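Local structure of protoporphyrinogen oxidase (Exiguobacterium sibiricum, 3LOV) at residues A[105-113]-A[201-210]; A[373-381]-A[400-408]. The protein probably oxidises coproporphyrinogen III to coproporphyrin III with molecular oxygen, using bound FAD, in the coproporphyrin-dependent route to heme b. All coordinates share one frame; numbering follows the deposited sequence.

In the fold
Two separate loops are closed in series along the chain, contact 1 ending before contact 2 begins, so they neither nest nor cross. After the FAD-binding N-terminal strands and helices, the hairpin and turn at 105-113 meet helix 201-207; contact 1 closes an excursion of 87 residues, 47 of them helical and none in a strand, away from the annotated FAD sites. Farther on, contact 2 is more local: 18 residues separate 373-381 from 400-408, and it lays helix 377-392 across strand 400-411, one of the two outermost strands of the mixed sheet; Leu406 of that strand touches FAD. The two centres lie about 39 Å apart, and the nearest atoms about 22 Å.

Contact 1 (A[105-113]-A[201-210]); sequences AVMGIPTDL and LFEGMRLMRP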
ATOM      1  N   ALA A 105     -15.082  15.166  12.099  1.00 30.71           N
ATOM      2  CA  ALA A 105     -13.948  14.391  12.540  1.00 32.51           C
ATOM      3  C   ALA A 105     -12.797  14.512  11.548  1.00 31.15           C
ATOM      4  O   ALA A 105     -13.021  14.670  10.376  1.00 30.97           O
ATOM      5  CB  ALA A 105     -14.352  12.937  12.680  1.00 32.60           C
ATOM      6  N   VAL A 106     -11.570  14.484  12.050  1.00 32.34           N
ATOM      7  CA  VAL A 106     -10.373  14.397  11.225  1.00 32.98           C
ATOM      8  C   VAL A 106      -9.685  13.051  11.526  1.00 34.52           C
ATOM      9  O   VAL A 106      -9.217  12.818  12.650  1.00 29.75           O
ATOM     10  CB  VAL A 106      -9.397  15.557  11.552  1.00 33.04           C
ATOM     11  CG1 VAL A 106      -8.050  15.360  10.829  1.00 29.41           C
ATOM     12  CG2 VAL A 106     -10.023  16.890  11.162  1.00 33.09           C
HETATM   13  N   MSE A 107      -9.630  12.176  10.520  1.00 36.95           N
HETATM   14  CA  MSE A 107      -9.085  10.809  10.661  1.00 37.66           C
HETATM   15  C   MSE A 107      -9.803  10.033  11.773  1.00 33.72           C
HETATM   16  O   MSE A 107      -9.188   9.312  12.550  1.00 33.34           O
HETATM   17  CB  MSE A 107      -7.583  10.856  10.931  1.00 37.83           C
HETATM   18  CG  MSE A 107      -6.860  11.999  10.228  1.00 52.65           C
HETATM   19 SE   MSE A 107      -6.065  11.515   8.538  0.75 75.77          SE
HETATM   20  CE  MSE A 107      -7.358  10.190   7.814  1.00 52.47           C
ATOM     21  N   GLY A 108     -11.114  10.213  11.847  1.00 29.87           N
ATOM     22  CA  GLY A 108     -11.926   9.556  12.832  1.00 28.48           C
ATOM     23  C   GLY A 108     -11.910  10.174  14.213  1.00 27.86           C
ATOM     24  O   GLY A 108     -12.628   9.709  15.092  1.00 29.82           O
ATOM     25  N   ILE A 109     -11.077  11.195  14.429  1.00 29.45           N
ATOM     26  CA  ILE A 109     -11.010  11.874  15.718  1.00 27.80           C
ATOM     27  C   ILE A 109     -11.920  13.101  15.651  1.00 27.91           C
ATOM     28  O   ILE A 109     -11.717  13.968  14.790  1.00 27.27           O
ATOM     29  CB  ILE A 109      -9.568  12.330  16.108  1.00 30.23           C
ATOM     30  CG1 ILE A 109      -8.643  11.110  16.283  1.00 31.16           C
ATOM     31  CG2 ILE A 109      -9.640  13.156  17.416  1.00 24.33           C
ATOM     32  CD1 ILE A 109      -7.210  11.450  16.422  1.00 28.54           C
ATOM     33  N   PRO A 110     -12.918  13.170  16.547  1.00 27.49           N
ATOM     34  CA  PRO A 110     -13.888  14.255  16.553  1.00 27.11           C
ATOM     35  C   PRO A 110     -13.280  15.640  16.754  1.00 24.72           C
ATOM     36  O   PRO A 110     -12.480  15.834  17.654  1.00 23.62           O
ATOM     37  CB  PRO A 110     -14.802  13.901  17.747  1.00 27.38           C
ATOM     38  CG  PRO A 110     -14.760  12.452  17.813  1.00 28.27           C
ATOM     39  CD  PRO A 110     -13.309  12.126  17.521  1.00 28.51           C
ATOM     40  N   THR A 111     -13.664  16.573  15.900  1.00 25.50           N
ATOM     41  CA  THR A 111     -13.301  17.980  16.077  1.00 26.40           C
ATOM     42  C   THR A 111     -14.553  18.857  16.255  1.00 27.29           C
ATOM     43  O   THR A 111     -14.442  19.995  16.733  1.00 27.06           O
ATOM     44  CB  THR A 111     -12.461  18.473  14.904  1.00 25.79           C
ATOM     45  OG1 THR A 111     -13.218  18.332  13.715  1.00 27.27           O
ATOM     46  CG2 THR A 111     -11.124  17.649  14.778  1.00 24.86           C
ATOM     47  N   ASP A 112     -15.730  18.330  15.899  1.00 25.49           N
ATOM     48  CA  ASP A 112     -17.028  19.011  16.135  1.00 26.96           C
ATOM     49  C   ASP A 112     -17.993  18.054  16.831  1.00 28.57           C
ATOM     50  O   ASP A 112     -18.660  17.215  16.184  1.00 28.69           O
ATOM     51  CB  ASP A 112     -17.578  19.499  14.805  1.00 28.72           C
ATOM     52  CG  ASP A 112     -18.968  20.106  14.909  1.00 31.71           C
ATOM     53  OD1 ASP A 112     -19.747  19.786  15.838  1.00 27.38           O
ATOM     54  OD2 ASP A 112     -19.277  20.905  14.003  1.00 37.55           O
ATOM     55  N   LEU A 113     -18.069  18.178  18.149  1.00 26.83           N
ATOM     56  CA  LEU A 113     -18.742  17.173  18.955  1.00 28.38           C
ATOM     57  C   LEU A 113     -20.245  17.055  18.633  1.00 29.75           C
ATOM     58  O   LEU A 113     -20.809  15.967  18.714  1.00 25.71           O
ATOM     59  CB  LEU A 113     -18.536  17.449  20.430  1.00 25.82           C
ATOM     60  CG  LEU A 113     -17.103  17.365  20.954  1.00 34.06           C
ATOM     61  CD1 LEU A 113     -17.091  17.665  22.429  1.00 36.38           C
ATOM     62  CD2 LEU A 113     -16.513  15.990  20.715  1.00 30.63           C
ATOM     63  N   LEU A 201      -5.119  16.504  22.547  1.00 21.79           N
ATOM     64  CA  LEU A 201      -5.366  15.880  21.250  1.00 20.39           C
ATOM     65  C   LEU A 201      -6.539  16.479  20.477  1.00 21.61           C
ATOM     66  O   LEU A 201      -6.440  16.712  19.250  1.00 24.13           O
ATOM     67  CB  LEU A 201      -5.549  14.355  21.392  1.00 18.58           C
ATOM     68  CG  LEU A 201      -5.797  13.659  20.027  1.00 22.08           C
ATOM     69  CD1 LEU A 201      -4.661  13.930  19.049  1.00 17.35           C
ATOM     70  CD2 LEU A 201      -5.995  12.140  20.195  1.00 21.80           C
ATOM     71  N   PHE A 202      -7.658  16.704  21.175  1.00 21.25           N
ATOM     72  CA  PHE A 202      -8.847  17.345  20.594  1.00 18.54           C
ATOM     73  C   PHE A 202      -8.537  18.715  19.955  1.00 19.11           C
ATOM     74  O   PHE A 202      -8.938  18.983  18.833  1.00 20.35           O
ATOM     75  CB  PHE A 202      -9.877  17.512  21.702  1.00 20.66           C
ATOM     76  CG  PHE A 202     -11.145  18.207  21.296  1.00 22.70           C
ATOM     77  CD1 PHE A 202     -11.999  17.639  20.365  1.00 27.48           C
ATOM     78  CD2 PHE A 202     -11.532  19.389  21.918  1.00 26.08           C
ATOM     79  CE1 PHE A 202     -13.200  18.255  20.032  1.00 23.35           C
ATOM     80  CE2 PHE A 202     -12.740  20.012  21.597  1.00 25.00           C
ATOM     81  CZ  PHE A 202     -13.572  19.449  20.652  1.00 19.35           C
ATOM     82  N   GLU A 203      -7.792  19.561  20.651  1.00 22.93           N
ATOM     83  CA  GLU A 203      -7.430  20.880  20.085  1.00 25.10           C
ATOM     84  C   GLU A 203      -6.305  20.775  19.050  1.00 26.86           C
ATOM     85  O   GLU A 203      -6.171  21.625  18.166  1.00 27.84           O
ATOM     86  CB  GLU A 203      -7.066  21.866  21.188  1.00 22.84           C
ATOM     87  CG  GLU A 203      -8.253  22.236  22.136  1.00 21.60           C
ATOM     88  CD  GLU A 203      -9.358  23.115  21.538  1.00 24.61           C
ATOM     89  OE1 GLU A 203      -9.259  23.544  20.373  1.00 21.48           O
ATOM     90  OE2 GLU A 203     -10.344  23.398  22.271  1.00 24.14           O
ATOM     91  N   GLY A 204      -5.517  19.719  19.131  1.00 27.11           N
ATOM     92  CA  GLY A 204      -4.531  19.458  18.091  1.00 29.02           C
ATOM     93  C   GLY A 204      -5.196  19.106  16.774  1.00 29.40           C
ATOM     94  O   GLY A 204      -4.826  19.637  15.721  1.00 30.94           O
HETATM   95  N   MSE A 205      -6.177  18.212  16.818  1.00 28.48           N
HETATM   96  CA  MSE A 205      -6.932  17.862  15.597  1.00 28.87           C
HETATM   97  C   MSE A 205      -7.745  19.036  15.076  1.00 27.84           C
HETATM   98  O   MSE A 205      -8.021  19.121  13.876  1.00 26.40           O
HETATM   99  CB  MSE A 205      -7.866  16.674  15.823  1.00 27.17           C
HETATM  100  CG  MSE A 205      -7.185  15.418  16.308  1.00 29.45           C
HETATM  101 SE   MSE A 205      -5.651  14.935  15.202  0.75 33.96          SE
HETATM  102  CE  MSE A 205      -6.579  14.619  13.537  1.00 31.77           C
ATOM    103  N   ARG A 206      -8.155  19.925  15.972  1.00 28.94           N
ATOM    104  CA  ARG A 206      -8.878  21.116  15.556  1.00 29.48           C
ATOM    105  C   ARG A 206      -8.007  22.103  14.777  1.00 32.44           C
ATOM    106  O   ARG A 206      -8.523  22.759  13.886  1.00 33.88           O
ATOM    107  CB  ARG A 206      -9.582  21.789  16.739  1.00 30.23           C
ATOM    108  CG  ARG A 206     -10.874  21.054  17.129  1.00 27.40           C
ATOM    109  CD  ARG A 206     -11.219  21.237  18.574  1.00 33.57           C
ATOM    110  NE  ARG A 206     -11.709  22.571  18.951  1.00 33.81           N
ATOM    111  CZ  ARG A 206     -12.973  22.982  18.796  1.00 39.20           C
ATOM    112  NH1 ARG A 206     -13.880  22.210  18.191  1.00 33.28           N
ATOM    113  NH2 ARG A 206     -13.338  24.186  19.234  1.00 31.81           N
ATOM    114  N   LEU A 207      -6.709  22.206  15.090  1.00 36.08           N
ATOM    115  CA  LEU A 207      -5.770  22.967  14.241  1.00 36.78           C
ATOM    116  C   LEU A 207      -5.754  22.440  12.798  1.00 41.22           C
ATOM    117  O   LEU A 207      -5.528  23.202  11.876  1.00 41.17           O
ATOM    118  CB  LEU A 207      -4.335  22.872  14.776  1.00 36.85           C
ATOM    119  CG  LEU A 207      -3.969  23.519  16.104  1.00 31.61           C
ATOM    120  CD1 LEU A 207      -2.499  23.403  16.249  1.00 22.47           C
ATOM    121  CD2 LEU A 207      -4.439  24.989  16.165  1.00 35.07           C
HETATM  122  N   MSE A 208      -5.981  21.130  12.627  1.00 45.36           N
HETATM  123  CA  MSE A 208      -5.945  20.444  11.312  1.00 47.72           C
HETATM  124  C   MSE A 208      -7.263  20.455  10.529  1.00 50.56           C
HETATM  125  O   MSE A 208      -7.342  19.803   9.487  1.00 51.54           O
HETATM  126  CB  MSE A 208      -5.533  18.959  11.492  1.00 45.60           C
HETATM  127  CG  MSE A 208      -4.129  18.717  12.064  1.00 51.81           C
HETATM  128 SE   MSE A 208      -3.675  16.793  12.361  0.75 52.44          SE
HETATM  129  CE  MSE A 208      -4.045  16.174  10.481  1.00 38.97           C
ATOM    130  N   ARG A 209      -8.306  21.137  11.011  1.00 53.97           N
ATOM    131  CA  ARG A 209      -9.612  21.081  10.315  1.00 57.28           C
ATOM    132  C   ARG A 209      -9.550  21.771   8.970  1.00 61.16           C
ATOM    133  O   ARG A 209      -8.862  22.788   8.843  1.00 62.35           O
ATOM    134  CB  ARG A 209     -10.738  21.759  11.091  1.00 57.50           C
ATOM    135  CG  ARG A 209     -11.467  20.858  12.084  1.00 59.03           C
ATOM    136  CD  ARG A 209     -12.266  21.719  13.046  1.00 61.89           C
ATOM    137  NE  ARG A 209     -11.403  22.791  13.552  1.00 54.99           N
ATOM    138  CZ  ARG A 209     -11.815  23.845  14.249  1.00 58.05           C
ATOM    139  NH1 ARG A 209     -13.094  23.990  14.587  1.00 48.99           N
ATOM    140  NH2 ARG A 209     -10.923  24.748  14.642  1.00 59.62           N
ATOM    141  N   PRO A 210     -10.300  21.241   7.976  1.00 64.24           N
ATOM    142  CA  PRO A 210     -10.385  21.837   6.615  1.00 64.96           C
ATOM    143  C   PRO A 210     -11.070  23.211   6.535  1.00 65.16           C
ATOM    144  O   PRO A 210     -11.413  23.803   7.561  1.00 65.89           O
ATOM    145  CB  PRO A 210     -11.186  20.790   5.816  1.00 64.99           C
ATOM    146  CG  PRO A 210     -11.063  19.493   6.605  1.00 65.41           C
ATOM    147  CD  PRO A 210     -10.918  19.893   8.040  1.00 64.33           C
TER
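Selenomethionine Met205 reaches from helix 201-207 to the hairpin and crosses Ile109 at about a right angle, its CG lying 3.5 Å from Ile109 CG2. Bends at chi2 (-51°) and chi3 (-63°) fold its chain, which carries SE along Ile109 and CE on toward Val106. Thr111 wedges in beside it: its methyl CG2 meets Met205 CB at 3.6 Å, while its OG1 lies 3.5 Å from Arg209 CG, where the two side chains run past each other in opposite directions.

One hydrogen bond joins the segments. Arg206 NH1 donates to Thr111 O over 2.7 Å, almost in line with the carbonyl and within the guanidinium plane, though the angle at the hydrogen is only 135°. That plane has a second in-plane partner in Glu203 OE1, salt-bridged to Arg206 NE at 3.0 Å, so the two bonds together should fix its rotation. Arg206 CD sits 3.5 Å above the centre of the Phe202 ring; at the ring's edge, Pro110 O approaches Phe202 CD1 to 3.3 Å. Arg209 turns back and grips Arg206 O with both NE and NH2.

A type I' turn from Val106 to Ile109, with two backbone bonds between these residues, closes the hairpin that thus packs on helix 201-207. Around them, helix 124-135 touches Pro110 and Phe202 through Leu134, helix 150-158 meets Ile109 and Leu201 through Leu158, and Phe191 of helix 189-198 packs on Met205.

Contact 2 (A[373-381]-A[400-408]); sequences VHESDEVLQ and QVIISRLMD
Val373 begins the contact twice over: its carbonyl O accepts from Arg405 NE at 3.0 Å, the acceptor lying in the guanidinium plane, and its CG1 touches the selenium of selenomethionine Met407 at 3.9 Å. Glu375 contributes its carbonyl O, 2.9 Å from Arg405 NH2 and tilted 29° out of the guanidinium plane. Ser376 caps the helix, its OG accepting from Val379 N. Asp377, in the first turn, then offers one oxygen to two donors: OD1 takes Arg405 NH1 at 2.7 Å and NH2 as well, in an end-on salt bridge whose planes are nearly coplanar (7°). Ile403 CD1 packs against CG and the carbonyl O of the same aspartate. The Arg405 chain, extended from CG to NE, carries its guanidinium to these three acceptors. With an alanine here, the Asp377 carboxylate is likely to lose its charged mate, and the carbonyls of Val373 and Glu375 these donors. Leu380 CD2 covers one guanidinium face and meets Ile403 CG2 at 4.0 Å. Last, Gln381 extends its amide over Val401, NE2 lying 3.4 Å from Val401 CG2.

Helix 377-381 crosses strand 400-406 at 106°, the axes 10.2 Å apart. It packs on one face of this edge strand, which pairs with strand 307-318 through backbone bonds such as Ser404 with Thr312, while Leu406 touches FAD.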
ATOM      1  N   VAL A 373      -7.985 -16.339   0.326  1.00 23.19           N
ATOM      2  CA  VAL A 373      -7.139 -15.919  -0.807  1.00 27.18           C
ATOM      3  C   VAL A 373      -6.486 -17.138  -1.516  1.00 30.53           C
ATOM      4  O   VAL A 373      -6.265 -17.123  -2.738  1.00 31.97           O
ATOM      5  CB  VAL A 373      -6.065 -14.919  -0.349  1.00 25.77           C
ATOM      6  CG1 VAL A 373      -5.293 -14.424  -1.521  1.00 26.82           C
ATOM      7  CG2 VAL A 373      -6.724 -13.740   0.366  1.00 23.99           C
ATOM      8  N   HIS A 374      -6.237 -18.199  -0.751  1.00 29.18           N
ATOM      9  CA  HIS A 374      -5.685 -19.446  -1.271  1.00 31.87           C
ATOM     10  C   HIS A 374      -6.745 -20.414  -1.792  1.00 32.68           C
ATOM     11  O   HIS A 374      -6.394 -21.444  -2.327  1.00 34.78           O
ATOM     12  CB  HIS A 374      -4.847 -20.158  -0.197  1.00 33.33           C
ATOM     13  CG  HIS A 374      -3.826 -19.283   0.463  1.00 37.45           C
ATOM     14  ND1 HIS A 374      -2.498 -19.269   0.089  1.00 41.50           N
ATOM     15  CD2 HIS A 374      -3.948 -18.359   1.451  1.00 39.74           C
ATOM     16  CE1 HIS A 374      -1.841 -18.406   0.846  1.00 45.53           C
ATOM     17  NE2 HIS A 374      -2.701 -17.825   1.667  1.00 38.61           N
ATOM     18  N   GLU A 375      -8.027 -20.105  -1.641  1.00 32.76           N
ATOM     19  CA  GLU A 375      -9.077 -20.979  -2.149  1.00 34.67           C
ATOM     20  C   GLU A 375      -9.324 -20.719  -3.625  1.00 35.03           C
ATOM     21  O   GLU A 375      -8.843 -19.744  -4.193  1.00 34.10           O
ATOM     22  CB  GLU A 375     -10.396 -20.792  -1.377  1.00 36.05           C
ATOM     23  CG  GLU A 375     -10.314 -21.121   0.108  1.00 37.41           C
ATOM     24  CD  GLU A 375     -10.048 -22.616   0.399  1.00 45.57           C
ATOM     25  OE1 GLU A 375     -10.491 -23.452  -0.406  1.00 44.54           O
ATOM     26  OE2 GLU A 375      -9.399 -22.948   1.431  1.00 45.55           O
ATOM     27  N   SER A 376     -10.085 -21.612  -4.238  1.00 33.47           N
ATOM     28  CA  SER A 376     -10.460 -21.490  -5.653  1.00 33.37           C
ATOM     29  C   SER A 376     -11.246 -20.223  -5.955  1.00 30.90           C
ATOM     30  O   SER A 376     -11.931 -19.702  -5.072  1.00 28.87           O
ATOM     31  CB  SER A 376     -11.367 -22.677  -6.046  1.00 34.75           C
ATOM     32  OG  SER A 376     -12.682 -22.537  -5.504  1.00 30.88           O
ATOM     33  N   ASP A 377     -11.203 -19.803  -7.218  1.00 29.87           N
ATOM     34  CA  ASP A 377     -12.037 -18.715  -7.738  1.00 32.98           C
ATOM     35  C   ASP A 377     -13.538 -18.818  -7.418  1.00 34.77           C
ATOM     36  O   ASP A 377     -14.179 -17.802  -7.177  1.00 33.44           O
ATOM     37  CB  ASP A 377     -11.935 -18.643  -9.264  1.00 32.42           C
ATOM     38  CG  ASP A 377     -10.649 -18.033  -9.739  1.00 39.59           C
ATOM     39  OD1 ASP A 377      -9.775 -17.733  -8.903  1.00 44.49           O
ATOM     40  OD2 ASP A 377     -10.508 -17.855 -10.968  1.00 41.15           O
ATOM     41  N   GLU A 378     -14.099 -20.024  -7.455  1.00 35.64           N
ATOM     42  CA  GLU A 378     -15.535 -20.200  -7.228  1.00 37.58           C
ATOM     43  C   GLU A 378     -15.872 -19.997  -5.758  1.00 35.07           C
ATOM     44  O   GLU A 378     -16.885 -19.383  -5.452  1.00 35.25           O
ATOM     45  CB  GLU A 378     -16.041 -21.584  -7.689  1.00 41.36           C
ATOM     46  CG  GLU A 378     -15.508 -22.020  -9.062  1.00 48.48           C
ATOM     47  CD  GLU A 378     -14.165 -22.743  -8.939  1.00 56.92           C
ATOM     48  OE1 GLU A 378     -14.171 -23.867  -8.382  1.00 65.67           O
ATOM     49  OE2 GLU A 378     -13.115 -22.188  -9.366  1.00 42.04           O
ATOM     50  N   VAL A 379     -15.026 -20.503  -4.856  1.00 32.31           N
ATOM     51  CA  VAL A 379     -15.228 -20.292  -3.417  1.00 33.44           C
ATOM     52  C   VAL A 379     -15.034 -18.813  -2.994  1.00 33.21           C
ATOM     53  O   VAL A 379     -15.799 -18.274  -2.200  1.00 35.84           O
ATOM     54  CB  VAL A 379     -14.322 -21.220  -2.593  1.00 31.73           C
ATOM     55  CG1 VAL A 379     -14.356 -20.844  -1.155  1.00 30.29           C
ATOM     56  CG2 VAL A 379     -14.765 -22.663  -2.753  1.00 30.90           C
ATOM     57  N   LEU A 380     -14.011 -18.168  -3.540  1.00 35.45           N
ATOM     58  CA  LEU A 380     -13.746 -16.738  -3.303  1.00 33.65           C
ATOM     59  C   LEU A 380     -14.890 -15.869  -3.854  1.00 32.54           C
ATOM     60  O   LEU A 380     -15.414 -14.991  -3.192  1.00 29.52           O
ATOM     61  CB  LEU A 380     -12.434 -16.369  -3.981  1.00 32.68           C
ATOM     62  CG  LEU A 380     -11.769 -15.021  -3.770  1.00 33.59           C
ATOM     63  CD1 LEU A 380     -11.725 -14.628  -2.270  1.00 25.69           C
ATOM     64  CD2 LEU A 380     -10.368 -15.114  -4.355  1.00 28.62           C
ATOM     65  N   GLN A 381     -15.292 -16.150  -5.075  1.00 32.76           N
ATOM     66  CA  GLN A 381     -16.375 -15.422  -5.689  1.00 35.71           C
ATOM     67  C   GLN A 381     -17.690 -15.573  -4.922  1.00 34.23           C
ATOM     68  O   GLN A 381     -18.400 -14.592  -4.687  1.00 32.45           O
ATOM     69  CB  GLN A 381     -16.575 -15.931  -7.097  1.00 36.10           C
ATOM     70  CG  GLN A 381     -17.754 -15.311  -7.779  1.00 46.12           C
ATOM     71  CD  GLN A 381     -17.627 -15.412  -9.260  1.00 55.34           C
ATOM     72  OE1 GLN A 381     -16.565 -15.780  -9.775  1.00 57.20           O
ATOM     73  NE2 GLN A 381     -18.709 -15.091  -9.968  1.00 61.48           N
ATOM     74  N   GLN A 400     -19.630  -9.839 -15.224  1.00 35.80           N
ATOM     75  CA  GLN A 400     -18.266 -10.348 -15.342  1.00 34.11           C
ATOM     76  C   GLN A 400     -17.578 -10.177 -13.994  1.00 32.22           C
ATOM     77  O   GLN A 400     -17.882  -9.214 -13.282  1.00 31.32           O
ATOM     78  CB  GLN A 400     -17.507  -9.585 -16.419  1.00 34.05           C
ATOM     79  CG  GLN A 400     -16.208 -10.284 -16.830  1.00 40.47           C
ATOM     80  CD  GLN A 400     -15.317  -9.415 -17.665  1.00 36.91           C
ATOM     81  OE1 GLN A 400     -15.707  -8.336 -18.106  1.00 42.81           O
ATOM     82  NE2 GLN A 400     -14.104  -9.884 -17.900  1.00 36.57           N
ATOM     83  N   VAL A 401     -16.681 -11.111 -13.657  1.00 29.22           N
ATOM     84  CA  VAL A 401     -15.910 -11.046 -12.432  1.00 29.43           C
ATOM     85  C   VAL A 401     -14.420 -11.138 -12.762  1.00 27.04           C
ATOM     86  O   VAL A 401     -14.028 -11.934 -13.575  1.00 28.82           O
ATOM     87  CB  VAL A 401     -16.385 -12.124 -11.422  1.00 27.59           C
ATOM     88  CG1 VAL A 401     -15.682 -11.991 -10.101  1.00 28.09           C
ATOM     89  CG2 VAL A 401     -17.874 -11.984 -11.209  1.00 31.70           C
ATOM     90  N   ILE A 402     -13.604 -10.276 -12.152  1.00 26.99           N
ATOM     91  CA  ILE A 402     -12.148 -10.258 -12.361  1.00 25.62           C
ATOM     92  C   ILE A 402     -11.527 -10.445 -10.984  1.00 26.97           C
ATOM     93  O   ILE A 402     -11.713  -9.603 -10.072  1.00 23.49           O
ATOM     94  CB  ILE A 402     -11.660  -8.906 -13.005  1.00 28.39           C
ATOM     95  CG1 ILE A 402     -12.381  -8.627 -14.347  1.00 26.90           C
ATOM     96  CG2 ILE A 402     -10.077  -8.883 -13.179  1.00 23.03           C
ATOM     97  CD1 ILE A 402     -12.558  -7.058 -14.731  1.00 23.36           C
ATOM     98  N   ILE A 403     -10.821 -11.567 -10.821  1.00 27.70           N
ATOM     99  CA  ILE A 403     -10.187 -11.957  -9.570  1.00 26.84           C
ATOM    100  C   ILE A 403      -8.659 -11.809  -9.681  1.00 25.59           C
ATOM    101  O   ILE A 403      -8.066 -12.269 -10.636  1.00 25.34           O
ATOM    102  CB  ILE A 403     -10.527 -13.434  -9.212  1.00 30.43           C
ATOM    103  CG1 ILE A 403     -11.997 -13.577  -8.787  1.00 35.07           C
ATOM    104  CG2 ILE A 403      -9.654 -13.934  -8.092  1.00 22.66           C
ATOM    105  CD1 ILE A 403     -12.444 -15.055  -8.667  1.00 37.06           C
ATOM    106  N   SER A 404      -8.041 -11.141  -8.724  1.00 22.46           N
ATOM    107  CA  SER A 404      -6.587 -10.997  -8.692  1.00 24.72           C
ATOM    108  C   SER A 404      -6.106 -11.311  -7.294  1.00 23.21           C
ATOM    109  O   SER A 404      -6.833 -11.107  -6.327  1.00 25.42           O
ATOM    110  CB  SER A 404      -6.187  -9.584  -9.067  1.00 25.41           C
ATOM    111  OG  SER A 404      -6.809  -9.231 -10.288  1.00 24.40           O
ATOM    112  N   ARG A 405      -4.900 -11.851  -7.193  1.00 23.93           N
ATOM    113  CA  ARG A 405      -4.376 -12.360  -5.918  1.00 26.15           C
ATOM    114  C   ARG A 405      -2.981 -11.805  -5.730  1.00 26.18           C
ATOM    115  O   ARG A 405      -2.131 -11.974  -6.594  1.00 23.60           O
ATOM    116  CB  ARG A 405      -4.318 -13.903  -5.893  1.00 25.57           C
ATOM    117  CG  ARG A 405      -5.686 -14.600  -5.770  1.00 26.44           C
ATOM    118  CD  ARG A 405      -5.556 -16.125  -5.831  1.00 29.04           C
ATOM    119  NE  ARG A 405      -6.835 -16.801  -5.624  1.00 30.63           N
ATOM    120  CZ  ARG A 405      -7.732 -17.039  -6.569  1.00 31.99           C
ATOM    121  NH1 ARG A 405      -7.505 -16.659  -7.822  1.00 32.67           N
ATOM    122  NH2 ARG A 405      -8.861 -17.684  -6.263  1.00 32.01           N
ATOM    123  N   LEU A 406      -2.765 -11.146  -4.601  1.00 24.03           N
ATOM    124  CA  LEU A 406      -1.494 -10.539  -4.266  1.00 23.90           C
ATOM    125  C   LEU A 406      -0.935 -11.277  -3.060  1.00 24.79           C
ATOM    126  O   LEU A 406      -1.217 -10.904  -1.893  1.00 21.51           O
ATOM    127  CB  LEU A 406      -1.707  -9.064  -4.007  1.00 23.99           C
ATOM    128  CG  LEU A 406      -2.314  -8.354  -5.236  1.00 29.73           C
ATOM    129  CD1 LEU A 406      -3.875  -8.191  -5.161  1.00 27.01           C
ATOM    130  CD2 LEU A 406      -1.652  -7.040  -5.380  1.00 28.29           C
HETATM  131  N   MSE A 407      -0.216 -12.373  -3.354  1.00 21.97           N
HETATM  132  CA  MSE A 407       0.325 -13.257  -2.321  1.00 23.09           C
HETATM  133  C   MSE A 407       1.417 -12.544  -1.481  1.00 22.19           C
HETATM  134  O   MSE A 407       2.310 -11.898  -2.038  1.00 20.62           O
HETATM  135  CB  MSE A 407       0.921 -14.548  -2.929  1.00 27.95           C
HETATM  136  CG  MSE A 407      -0.059 -15.474  -3.677  1.00 29.15           C
HETATM  137 SE   MSE A 407      -1.826 -15.645  -2.885  0.75 38.17          SE
HETATM  138  CE  MSE A 407      -1.457 -16.521  -1.199  1.00 40.18           C
ATOM    139  N   ASP A 408       1.344 -12.686  -0.146  1.00 20.17           N
ATOM    140  CA  ASP A 408       2.337 -12.105   0.777  1.00 21.93           C
ATOM    141  C   ASP A 408       2.671 -10.654   0.437  1.00 24.93           C
ATOM    142  O   ASP A 408       3.836 -10.258   0.495  1.00 29.10           O
ATOM    143  CB  ASP A 408       3.641 -12.922   0.780  1.00 22.75           C
ATOM    144  CG  ASP A 408       3.383 -14.430   0.817  1.00 23.61           C
ATOM    145  OD1 ASP A 408       2.397 -14.871   1.474  1.00 29.94           O
ATOM    146  OD2 ASP A 408       4.122 -15.174   0.144  1.00 45.28           O
TER